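Side-chain contact in O-succinylhomoserine sulfhydrylase (Mycobacterium tuberculosis, PDB 3NDN), which probably catalyses the pyridoxal-phosphate-dependent formation of L-homocysteine from O-succinyl-L-homoserine and hydrogen sulfide in methionine biosynthesis: residues C335-D338 / V339-Q342. Residues are numbered along the deposited sequence; the frame is centred on the assembly and turned at random.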
# COMPACT_ATOMS: atom_id res chain seq x y z
N CYS A 335 6.31 -48.36 -1.71
CA CYS A 335 5.08 -49.14 -1.62
C CYS A 335 4.64 -49.56 -3.04
O CYS A 335 5.07 -48.96 -4.02
CB CYS A 335 3.97 -48.34 -0.92
SG CYS A 335 3.37 -46.89 -1.83
N PRO A 336 3.80 -50.62 -3.15
CA PRO A 336 3.29 -51.03 -4.48
C PRO A 336 2.58 -49.89 -5.22
O PRO A 336 1.88 -49.08 -4.60
CB PRO A 336 2.31 -52.16 -4.15
CG PRO A 336 2.74 -52.67 -2.82
CD PRO A 336 3.29 -51.49 -2.07
N GLU A 337 2.76 -49.83 -6.55
CA GLU A 337 2.24 -48.71 -7.35
C GLU A 337 0.71 -48.64 -7.41
O GLU A 337 0.15 -47.55 -7.54
CB GLU A 337 2.87 -48.68 -8.76
CG GLU A 337 2.46 -47.48 -9.68
CD GLU A 337 3.07 -46.13 -9.28
OE1 GLU A 337 4.08 -46.11 -8.54
OE2 GLU A 337 2.56 -45.07 -9.73
N ASP A 338 0.03 -49.79 -7.29
CA ASP A 338 -1.44 -49.83 -7.31
C ASP A 338 -2.13 -49.22 -6.07
O ASP A 338 -3.35 -49.04 -6.05
CB ASP A 338 -1.98 -51.25 -7.60
CG ASP A 338 -1.32 -52.33 -6.75
OD1 ASP A 338 -0.91 -52.06 -5.60
OD2 ASP A 338 -1.22 -53.49 -7.23
N VAL A 339 -1.33 -48.90 -5.05
CA VAL A 339 -1.83 -48.27 -3.82
C VAL A 339 -1.09 -46.95 -3.47
O VAL A 339 -1.40 -46.30 -2.47
CB VAL A 339 -1.82 -49.29 -2.63
CG1 VAL A 339 -0.41 -49.48 -2.07
CG2 VAL A 339 -2.79 -48.86 -1.52
N ALA A 340 -0.14 -46.56 -4.33
CA ALA A 340 0.74 -45.40 -4.06
C ALA A 340 -0.00 -44.06 -3.93
O ALA A 340 0.35 -43.24 -3.08
CB ALA A 340 1.85 -45.31 -5.11
N LYS A 341 -1.02 -43.85 -4.76
CA LYS A 341 -1.84 -42.61 -4.67
C LYS A 341 -2.49 -42.47 -3.29
O LYS A 341 -2.44 -41.40 -2.68
CB LYS A 341 -2.91 -42.56 -5.78
CG LYS A 341 -3.76 -41.27 -5.78
CD LYS A 341 -4.79 -41.22 -6.93
CE LYS A 341 -5.56 -39.88 -6.90
NZ LYS A 341 -6.50 -39.67 -8.06
N GLN A 342 -3.08 -43.57 -2.80
CA GLN A 342 -3.73 -43.59 -1.49
C GLN A 342 -2.72 -43.28 -0.38
O GLN A 342 -3.04 -42.59 0.60
CB GLN A 342 -4.37 -44.97 -1.21
CG GLN A 342 -5.74 -45.20 -1.82
CD GLN A 342 -6.25 -46.63 -1.59
OE1 GLN A 342 -5.71 -47.59 -2.12
NE2 GLN A 342 -7.32 -46.75 -0.81
O HOH W 1 -1.78 -45.47 -7.19
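A type I beta turn from Pro336 to Val339 ends the loop after strand 328-333 and leads into helix 340-350, with Val339 as the N-cap. The bond that closes it runs from Val339 N to Pro336 O, 3.2 Å long and fairly straight at the hydrogen (159°), although the donor stands well above the plane of the carbonyl. One residue on, a weak hydrogen bond of 3.4 Å from Ala340 N to Glu337 O continues the winding. Glu337 O also accepts a hydrogen bond from a water at 2.9 Å, and the same water accepts one from Lys341 N at 3.0 Å, bridging the turn to an amide in the first turn of the helix. As a valine, the N-cap offers no side-chain acceptor to the helix start. Its CG1, set between the backbone N and carbonyl carbon (chi1 77°), instead bends back over the turn to lie 3.4 Å from Pro336 O, while its contact with Pro336 CD is looser, at 4.2 Å. Just before the turn, Cys335 SG folds against the buried Ala340 just after it, 3.8 Å from its CA and 3.9 Å from its CB, an apolar contact between loop and helix. The carboxylate of Glu337 turns to the loop at Asp390, whose backbone N donates a hydrogen bond to OE2, while Lys341 NZ forms a salt bridge with Glu63 of the second subunit. The arrangement is a beta turn running into a helix N-terminus, in a strand-to-helix connection at the surface of the C-terminal domain of a fold type I PLP enzyme.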